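Local coordinates for SusD superfamily protein (PDB 3MYV) that probably binds polysaccharide at the bacterial outer membrane, at residues 88-93 against 108-113; 205-210 against 346-351; 254-259 against 324-329. One frame throughout, in Å; residues are numbered along the deposited sequence. Where two conformers were deposited one is given.

Following the chain from the N terminus, interaction 1 comes first. It closes a short loop of 14 residues by packing helix 77-94 against helix 103-128. Interaction 2 opens later, at the start of helix 206-223. It is completed only when the chain reaches the junction of helices 334-348 and 350-367, 135 residues on. Interaction 3 both opens and closes within that span, so it is nested in interaction 2. It joins the loop after strand 248-252 to the loop before strand 329-333. Interactions 2 and 3 sit on opposite sides of the chain's centre, their own centres about 38 Å apart. None of the three contacts touches another.

Interaction 1. Residues 88-93 against 108-113; sequences NILNAI and ALKGET
Ile89 meets Thr113 with its CG2 branch. Ile89 CG2 lies 3.7 Å from Thr113 OG1. It reaches the hydroxyl because CG2 stands anti to the backbone N of Ile89, with CG1 beside that N (chi1 -69°). The side chains of Ile89 and Thr113 cross at a slant. The oxygen does not bond across the contact. Thr113 OG1 gives its proton to Leu109 O, one turn back in its own helix, at 2.8 Å. Leu109 O also accepts the backbone N-H of Thr113, and the two donors approach from opposite faces of the carbonyl. This fixes the rotation of Thr113 and turns its CG2 to the facing helix. Ile89 also rests on Ala19 of helix 13-27.

Leu90 takes up that methyl. Leu90 CD2 is 3.7 Å from Thr113 CG2, and the two side chains overlap while running opposite ways. The contact pairs two helices close in sequence, 77-94 and 103-128, as an antiparallel helical hairpin. The axes of the two short segments come within 10.0 Å, at 148° between their directions. Such paired helices fit the TPR-like helical scaffold of SusD proteins. The backbones come nearest at Leu90 and Lys110, where Leu90 CD2 also sits 3.9 Å from Lys110 O. Leu90 CD2 lies 4.1 Å from Lys110 CG. Further along helix 103-128, Leu90 touches Met114 and Ile117.

Ile93, one turn on from Ile89, makes a looser contact. Ile93 CD1 stops 4.3 Å from Lys110 CB. The lysine chain then runs extended and its end leads away; CB and CG do the touching. Ile93 also packs on Leu106 of helix 103-128.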
loop_
_atom_site.group_PDB
_atom_site.type_symbol
_atom_site.label_atom_id
_atom_site.label_comp_id
_atom_site.label_asym_id
_atom_site.label_seq_id
_atom_site.Cartn_x
_atom_site.Cartn_y
_atom_site.Cartn_z
ATOM N N ASN A 88 2.573 -7.233 22.348
ATOM C CA ASN A 88 2.708 -6.850 23.769
ATOM C C ASN A 88 1.428 -6.179 24.274
ATOM O O ASN A 88 0.991 -6.433 25.409
ATOM C CB ASN A 88 3.943 -5.967 24.002
ATOM C CG ASN A 88 5.245 -6.759 23.888
ATOM O OD1 ASN A 88 5.249 -7.981 24.050
ATOM N ND2 ASN A 88 6.349 -6.069 23.631
ATOM N N ILE A 89 0.794 -5.395 23.405
ATOM C CA ILE A 89 -0.481 -4.737 23.741
ATOM C C ILE A 89 -1.568 -5.784 23.921
ATOM O O ILE A 89 -2.267 -5.786 24.941
ATOM C CB ILE A 89 -0.882 -3.696 22.674
ATOM C CG1 ILE A 89 0.077 -2.502 22.705
ATOM C CG2 ILE A 89 -2.333 -3.252 22.841
ATOM C CD1 ILE A 89 -0.052 -1.555 21.495
ATOM N N LEU A 90 -1.709 -6.688 22.947
ATOM C CA LEU A 90 -2.756 -7.706 23.015
ATOM C C LEU A 90 -2.577 -8.560 24.270
ATOM O O LEU A 90 -3.553 -8.865 24.956
ATOM C CB LEU A 90 -2.750 -8.619 21.779
ATOM C CG LEU A 90 -3.141 -8.012 20.423
ATOM C CD1 LEU A 90 -3.275 -9.116 19.346
ATOM C CD2 LEU A 90 -4.437 -7.202 20.545
ATOM N N ASN A 91 -1.332 -8.923 24.572
ATOM C CA ASN A 91 -1.053 -9.779 25.725
ATOM C C ASN A 91 -1.435 -9.089 27.030
ATOM O O ASN A 91 -2.053 -9.712 27.901
ATOM C CB ASN A 91 0.405 -10.222 25.764
ATOM C CG ASN A 91 0.638 -11.316 26.779
ATOM O OD1 ASN A 91 1.327 -11.112 27.771
ATOM N ND2 ASN A 91 0.031 -12.474 26.548
ATOM N N ALA A 92 -1.082 -7.814 27.172
ATOM C CA ALA A 92 -1.484 -7.047 28.358
ATOM C C ALA A 92 -3.009 -7.099 28.524
ATOM O O ALA A 92 -3.515 -7.389 29.614
ATOM C CB ALA A 92 -1.009 -5.622 28.265
ATOM N N ILE A 93 -3.734 -6.841 27.442
ATOM C CA ILE A 93 -5.204 -6.851 27.466
ATOM C C ILE A 93 -5.743 -8.234 27.851
ATOM O O ILE A 93 -6.608 -8.365 28.719
ATOM C CB ILE A 93 -5.799 -6.392 26.099
ATOM C CG1 ILE A 93 -5.399 -4.944 25.830
ATOM C CG2 ILE A 93 -7.340 -6.545 26.080
ATOM C CD1 ILE A 93 -5.712 -4.466 24.462
ATOM N N ALA A 108 -12.417 -1.680 21.095
ATOM C CA ALA A 108 -12.078 -0.970 19.850
ATOM C C ALA A 108 -10.556 -0.918 19.647
ATOM O O ALA A 108 -10.033 -1.139 18.536
ATOM C CB ALA A 108 -12.660 0.439 19.880
ATOM N N LEU A 109 -9.847 -0.623 20.725
ATOM C CA LEU A 109 -8.387 -0.573 20.692
ATOM C C LEU A 109 -7.774 -1.955 20.426
ATOM O O LEU A 109 -6.799 -2.079 19.674
ATOM C CB LEU A 109 -7.840 0.052 21.965
ATOM C CG LEU A 109 -8.118 1.548 22.111
ATOM C CD1 LEU A 109 -7.821 2.036 23.566
ATOM C CD2 LEU A 109 -7.313 2.354 21.105
ATOM N N LYS A 110 -8.352 -2.997 21.022
ATOM C CA LYS A 110 -7.916 -4.369 20.743
ATOM C C LYS A 110 -8.068 -4.683 19.238
ATOM O O LYS A 110 -7.125 -5.165 18.599
ATOM C CB LYS A 110 -8.709 -5.367 21.562
ATOM C CG LYS A 110 -8.422 -6.829 21.224
ATOM C CD LYS A 110 -9.227 -7.797 22.112
ATOM C CE LYS A 110 -9.156 -9.232 21.565
ATOM N NZ LYS A 110 -9.917 -10.213 22.420
ATOM N N GLY A 111 -9.241 -4.395 18.686
ATOM C CA GLY A 111 -9.493 -4.602 17.256
ATOM C C GLY A 111 -8.530 -3.838 16.371
ATOM O O GLY A 111 -8.020 -4.357 15.350
ATOM N N GLU A 112 -8.265 -2.599 16.765
ATOM C CA GLU A 112 -7.401 -1.726 15.983
ATOM C C GLU A 112 -5.976 -2.270 15.996
ATOM O O GLU A 112 -5.314 -2.283 14.975
ATOM C CB GLU A 112 -7.443 -0.290 16.528
ATOM C CG GLU A 112 -6.624 0.684 15.707
ATOM C CD GLU A 112 -6.598 2.109 16.249
ATOM O OE1 GLU A 112 -7.271 2.397 17.270
ATOM O OE2 GLU A 112 -5.881 2.947 15.641
ATOM N N THR A 113 -5.524 -2.726 17.162
ATOM C CA THR A 113 -4.215 -3.377 17.292
ATOM C C THR A 113 -4.108 -4.610 16.385
ATOM O O THR A 113 -3.092 -4.833 15.730
ATOM C CB THR A 113 -3.942 -3.767 18.756
ATOM O OG1 THR A 113 -4.017 -2.594 19.587
ATOM C CG2 THR A 113 -2.558 -4.449 18.908
#

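Interaction 2. Residues 205-210 against 346-351. With EDO (1,2-ethanediol), chain K.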
loop_
_atom_site.group_PDB
_atom_site.type_symbol
_atom_site.label_atom_id
_atom_site.label_comp_id
_atom_site.label_asym_id
_atom_site.label_seq_id
_atom_site.Cartn_x
_atom_site.Cartn_y
_atom_site.Cartn_z
ATOM N N ASP A 205 -10.050 -14.451 -3.316
ATOM C CA ASP A 205 -11.392 -14.642 -2.786
ATOM C C ASP A 205 -12.261 -13.556 -3.446
ATOM O O ASP A 205 -12.707 -12.619 -2.804
ATOM C CB ASP A 205 -11.435 -14.480 -1.261
ATOM C CG ASP A 205 -10.669 -15.540 -0.505
ATOM O OD1 ASP A 205 -10.721 -16.750 -0.857
ATOM O OD2 ASP A 205 -10.017 -15.139 0.490
ATOM N N ASN A 206 -12.507 -13.699 -4.740
ATOM C CA ASN A 206 -13.179 -12.655 -5.504
ATOM C C ASN A 206 -14.600 -12.362 -5.049
ATOM O O ASN A 206 -14.975 -11.212 -4.982
ATOM C CB ASN A 206 -13.126 -12.984 -6.999
ATOM C CG ASN A 206 -11.695 -13.002 -7.503
ATOM O OD1 ASN A 206 -11.215 -13.998 -8.038
ATOM N ND2 ASN A 206 -10.991 -11.917 -7.257
ATOM N N ARG A 207 -15.376 -13.387 -4.689
ATOM C CA ARG A 207 -16.727 -13.175 -4.179
ATOM C C ARG A 207 -16.699 -12.382 -2.869
ATOM O O ARG A 207 -17.447 -11.402 -2.695
ATOM C CB ARG A 207 -17.431 -14.530 -4.007
ATOM C CG ARG A 207 -18.803 -14.494 -3.368
ATOM C CD ARG A 207 -19.722 -13.464 -3.973
ATOM N NE ARG A 207 -19.963 -13.662 -5.395
ATOM C CZ ARG A 207 -20.778 -12.889 -6.113
ATOM N NH1 ARG A 207 -21.427 -11.876 -5.529
ATOM N NH2 ARG A 207 -20.946 -13.125 -7.413
ATOM N N LYS A 208 -15.831 -12.794 -1.946
ATOM C CA LYS A 208 -15.688 -12.084 -0.672
ATOM C C LYS A 208 -15.233 -10.640 -0.897
ATOM O O LYS A 208 -15.781 -9.722 -0.274
ATOM C CB LYS A 208 -14.725 -12.809 0.282
ATOM C CG LYS A 208 -15.204 -14.237 0.646
ATOM C CD LYS A 208 -14.377 -14.810 1.798
ATOM C CE LYS A 208 -14.738 -16.256 2.120
ATOM N NZ LYS A 208 -13.731 -16.851 3.065
ATOM N N ALA A 209 -14.256 -10.444 -1.783
ATOM C CA ALA A 209 -13.761 -9.093 -2.111
ATOM C C ALA A 209 -14.853 -8.215 -2.698
ATOM O O ALA A 209 -15.057 -7.068 -2.261
ATOM C CB ALA A 209 -12.548 -9.152 -3.065
ATOM N N PHE A 210 -15.594 -8.751 -3.664
ATOM C CA PHE A 210 -16.692 -7.976 -4.277
ATOM C C PHE A 210 -17.747 -7.630 -3.233
ATOM O O PHE A 210 -18.121 -6.470 -3.072
ATOM C CB PHE A 210 -17.328 -8.714 -5.457
ATOM C CG PHE A 210 -18.492 -7.985 -6.026
ATOM C CD1 PHE A 210 -18.296 -6.941 -6.915
ATOM C CD2 PHE A 210 -19.777 -8.245 -5.578
ATOM C CE1 PHE A 210 -19.373 -6.205 -7.387
ATOM C CE2 PHE A 210 -20.852 -7.494 -6.033
ATOM C CZ PHE A 210 -20.645 -6.487 -6.943
ATOM N N CYS A 346 -15.286 -8.158 -12.410
ATOM C CA CYS A 346 -14.827 -8.592 -13.702
ATOM C C CYS A 346 -14.429 -10.076 -13.647
ATOM O O CYS A 346 -14.831 -10.856 -14.495
ATOM C CB CYS A 346 -13.670 -7.708 -14.136
ATOM S SG CYS A 346 -13.134 -8.027 -15.809
ATOM N N LYS A 347 -13.696 -10.480 -12.609
ATOM C CA LYS A 347 -13.300 -11.877 -12.467
ATOM C C LYS A 347 -14.457 -12.826 -12.204
ATOM O O LYS A 347 -14.403 -13.986 -12.582
ATOM C CB LYS A 347 -12.240 -12.026 -11.385
ATOM C CG LYS A 347 -10.918 -11.363 -11.758
ATOM C CD LYS A 347 -9.916 -11.376 -10.598
ATOM C CE LYS A 347 -8.499 -11.066 -11.037
ATOM N NZ LYS A 347 -7.604 -10.711 -9.876
ATOM N N LEU A 348 -15.496 -12.342 -11.536
ATOM C CA LEU A 348 -16.664 -13.173 -11.223
ATOM C C LEU A 348 -17.664 -13.369 -12.365
ATOM O O LEU A 348 -18.346 -14.388 -12.421
ATOM C CB LEU A 348 -17.402 -12.590 -10.010
ATOM C CG LEU A 348 -16.692 -12.764 -8.671
ATOM C CD1 LEU A 348 -17.242 -11.777 -7.644
ATOM C CD2 LEU A 348 -16.826 -14.215 -8.194
ATOM N N GLY A 349 -17.795 -12.393 -13.253
ATOM C CA GLY A 349 -18.893 -12.389 -14.215
ATOM C C GLY A 349 -20.266 -12.208 -13.600
ATOM O O GLY A 349 -20.400 -11.844 -12.421
ATOM N N GLY A 350 -21.303 -12.453 -14.405
ATOM C CA GLY A 350 -22.673 -12.346 -13.924
ATOM C C GLY A 350 -23.049 -10.985 -13.378
ATOM O O GLY A 350 -22.572 -9.948 -13.857
ATOM N N ASP A 351 -23.897 -10.998 -12.346
ATOM C CA ASP A 351 -24.401 -9.791 -11.716
ATOM C C ASP A 351 -23.283 -8.975 -11.080
ATOM O O ASP A 351 -23.310 -7.754 -11.117
ATOM C CB ASP A 351 -25.447 -10.131 -10.635
ATOM C CG ASP A 351 -26.762 -10.658 -11.211
ATOM O OD1 ASP A 351 -27.043 -10.456 -12.416
ATOM O OD2 ASP A 351 -27.530 -11.284 -10.438
HETATM C C1 EDO K . -16.667 -9.124 -17.844
HETATM O O1 EDO K . -17.990 -9.551 -18.193
HETATM C C2 EDO K . -15.832 -10.325 -17.424
HETATM O O2 EDO K . -16.591 -11.078 -16.475
HETATM O O HOH W 1 -22.138 -12.467 -9.875
#
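Leu348 makes the central contact, and its CD1 methyl is received by three residues of the facing helix. Leu348 CD1 lies 3.5 Å from Asn206 O. Leu348 CD1 is also 3.8 Å from Phe210 CB. In the Arg207 conformer given, Leu348 CD1 sits over one face of the guanidinium, offset toward the rim. The side chains of Leu348 and Arg207 cross at about a right angle. The other parts of the leucine pack on the first turn of the helix, with Leu348 CG 3.9 Å from Asn206 CB. Next to it, the aliphatic chain of Lys347 crosses Asn206 nearly at right angles, and Lys347 CD comes 3.9 Å from Asn206 CG.

The next shell sets these groups in place. In this one of its two conformers, Arg207 leaves its helix with CG anti to the backbone N, then bends at chi2 (49°) and chi3 (60°). These bends fold the guanidinium back over the leucine methyl. Its NH1 forms a salt bridge with Asp211. A water in the guanidinium plane accepts from Arg207 NH2 at 2.8 Å and donates to Gly349 O at 3.1 Å. Lys347 NZ forms a salt bridge with Glu343 and a hydrogen bond with Asn404. Phe210 also packs on Ala344 and Ala352.

The contact joins the N-terminal end of helix 206-223 to the break between helices 334-348 and 350-367. Gly349, just after helix 334-348, leaves helical geometry with a positive phi of 67°, which suits a glycine. A 1,2-ethanediol, probably from the crystallisation liquor, donates to Cys346 O nearby. No direct hydrogen bond spans the two segments. The contact therefore relies on apolar packing round Leu348 and, in this Arg207 conformer, one water bridge, with the charged ends paired on their own sides.

Interaction 3. Residues 254-259 against 324-329; sequences NSVDDT and PLECNN. With NA (sodium ion), chain C.
Asn254 joins the two loops through its amide and helps to build a sodium site, with Val256 and Glu326 packed beside it. Residues 255-258 form a type I beta turn, and the ion sits where this turn meets the loop 324-329. Its ligands are Asn254 OD1, the carbonyl oxygens of Ser255, Asp258, Leu325 and Pro260, and a water. The site therefore pins together two loops 65 residues apart in the SusD-family region.

Asn254 has the most surface buried. Its CG stands anti to the backbone N (chi1 -170°), which carries the amide toward the second loop. Asn254 OD1 binds sodium while Asn254 ND2 turns to the other loop, 324-329. Asn254 ND2 donates to Cys327 O at 3.0 Å, fairly straight at 159°. That oxygen lies nearly in the amide plane of Asn254, but the donor stands above the carbonyl plane of Cys327. A second, weak bond runs from Asn254 ND2 to Leu325 O at 3.2 Å, the same oxygen that binds sodium.

Val256 and Glu326 run alongside each other in the same direction. Val256 N is 3.4 Å from Glu326 CB. In the Val256 conformer given, CG1 also packs along the glutamate chain, which bends at chi2 (-90°).

Asn328 grips the backbone of Asn254. Asn328 OD1 accepts Asn254 N at 2.8 Å, with the donor above the plane of the side-chain carbonyl. Lys243 NZ donates to this oxygen too, while Asn328 ND2 bonds to Glu251. A leucine in place of Asn328 would probably leave the Asn254 N-H without its acceptor and take one partner from Lys243 and from Glu251. One water closes the gap beside this bond, donating to Asn254 O and accepting from Asn328 ND2, both at 3.1 Å.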
loop_
_atom_site.group_PDB
_atom_site.type_symbol
_atom_site.label_atom_id
_atom_site.label_comp_id
_atom_site.label_asym_id
_atom_site.label_seq_id
_atom_site.Cartn_x
_atom_site.Cartn_y
_atom_site.Cartn_z
ATOM N N ASN A 254 1.583 13.433 9.055
ATOM C CA ASN A 254 2.909 14.041 9.015
ATOM C C ASN A 254 2.732 15.511 9.355
ATOM O O ASN A 254 1.625 16.044 9.303
ATOM C CB ASN A 254 3.479 13.853 7.602
ATOM C CG ASN A 254 4.965 14.213 7.469
ATOM O OD1 ASN A 254 5.635 14.606 8.427
ATOM N ND2 ASN A 254 5.477 14.082 6.246
ATOM N N SER A 255 3.796 16.164 9.785
ATOM C CA SER A 255 3.733 17.606 9.999
ATOM C C SER A 255 5.076 18.216 9.665
ATOM O O SER A 255 6.058 17.488 9.519
ATOM C CB SER A 255 3.370 17.912 11.448
ATOM O OG SER A 255 4.528 17.884 12.253
ATOM N N VAL A 256 5.142 19.542 9.586
ATOM C CA VAL A 256 6.400 20.198 9.241
ATOM C C VAL A 256 7.475 19.967 10.304
ATOM O O VAL A 256 8.663 19.896 9.967
ATOM C CB VAL A 256 6.230 21.712 8.967
ATOM C CG1 VAL A 256 5.298 21.940 7.781
ATOM C CG2 VAL A 256 5.733 22.450 10.205
ATOM N N ASP A 257 7.055 19.815 11.568
ATOM C CA ASP A 257 7.973 19.661 12.715
ATOM C C ASP A 257 8.402 18.240 13.053
ATOM O O ASP A 257 9.198 18.035 13.948
ATOM C CB ASP A 257 7.335 20.250 13.968
ATOM C CG ASP A 257 7.042 21.720 13.824
ATOM O OD1 ASP A 257 7.776 22.410 13.072
ATOM O OD2 ASP A 257 6.059 22.176 14.447
ATOM N N ASP A 258 7.870 17.262 12.346
ATOM C CA ASP A 258 8.155 15.873 12.647
ATOM C C ASP A 258 8.922 15.222 11.525
ATOM O O ASP A 258 8.768 15.604 10.378
ATOM C CB ASP A 258 6.858 15.128 12.785
ATOM C CG ASP A 258 6.176 15.390 14.091
ATOM O OD1 ASP A 258 6.737 16.146 14.929
ATOM O OD2 ASP A 258 5.067 14.856 14.246
ATOM N N THR A 259 9.690 14.185 11.847
ATOM C CA THR A 259 10.213 13.327 10.800
ATOM C C THR A 259 9.057 12.461 10.298
ATOM O O THR A 259 8.079 12.265 11.026
ATOM C CB THR A 259 11.350 12.454 11.302
ATOM O OG1 THR A 259 10.911 11.692 12.448
ATOM C CG2 THR A 259 12.540 13.327 11.677
ATOM N N PRO A 324 7.454 19.964 -0.279
ATOM C CA PRO A 324 6.842 19.925 1.052
ATOM C C PRO A 324 7.496 18.927 2.034
ATOM O O PRO A 324 7.890 17.823 1.657
ATOM C CB PRO A 324 5.404 19.492 0.733
ATOM C CG PRO A 324 5.573 18.567 -0.411
ATOM C CD PRO A 324 6.698 19.140 -1.243
ATOM N N LEU A 325 7.569 19.307 3.298
ATOM C CA LEU A 325 8.087 18.424 4.362
ATOM C C LEU A 325 6.972 17.668 5.104
ATOM O O LEU A 325 7.248 16.736 5.879
ATOM C CB LEU A 325 8.903 19.259 5.369
ATOM C CG LEU A 325 10.139 19.985 4.818
ATOM C CD1 LEU A 325 10.715 20.996 5.800
ATOM C CD2 LEU A 325 11.216 19.005 4.412
ATOM N N GLU A 326 5.721 18.074 4.893
ATOM C CA GLU A 326 4.633 17.709 5.797
ATOM C C GLU A 326 3.515 16.904 5.138
ATOM O O GLU A 326 2.443 16.756 5.723
ATOM C CB GLU A 326 4.036 18.979 6.409
ATOM C CG GLU A 326 3.073 19.770 5.518
ATOM C CD GLU A 326 3.730 20.844 4.634
ATOM O OE1 GLU A 326 4.866 20.644 4.145
ATOM O OE2 GLU A 326 3.076 21.900 4.409
ATOM N N CYS A 327 3.738 16.384 3.931
ATOM C CA CYS A 327 2.672 15.623 3.256
ATOM C C CYS A 327 2.374 14.312 3.959
ATOM O O CYS A 327 3.293 13.586 4.313
ATOM C CB CYS A 327 3.036 15.302 1.814
ATOM S SG CYS A 327 3.101 16.772 0.752
ATOM N N ASN A 328 1.085 14.022 4.114
ATOM C CA ASN A 328 0.569 12.755 4.593
ATOM C C ASN A 328 0.553 11.732 3.440
ATOM O O ASN A 328 0.308 12.089 2.287
ATOM C CB ASN A 328 -0.860 12.947 5.126
ATOM C CG ASN A 328 -0.927 13.754 6.409
ATOM O OD1 ASN A 328 0.074 14.343 6.853
ATOM N ND2 ASN A 328 -2.127 13.776 7.036
ATOM N N ASN A 329 0.815 10.471 3.736
ATOM C CA ASN A 329 0.774 9.431 2.719
ATOM C C ASN A 329 -0.491 8.621 2.914
ATOM O O ASN A 329 -0.736 8.047 3.990
ATOM C CB ASN A 329 1.992 8.522 2.818
ATOM C CG ASN A 329 3.301 9.263 2.615
ATOM O OD1 ASN A 329 3.373 10.268 1.885
ATOM N ND2 ASN A 329 4.352 8.768 3.261
HETATM NA NA NA C . 7.472 16.056 8.255
HETATM O O HOH W 2 -1.432 15.339 9.578
HETATM O O HOH W 3 9.324 17.622 8.610
#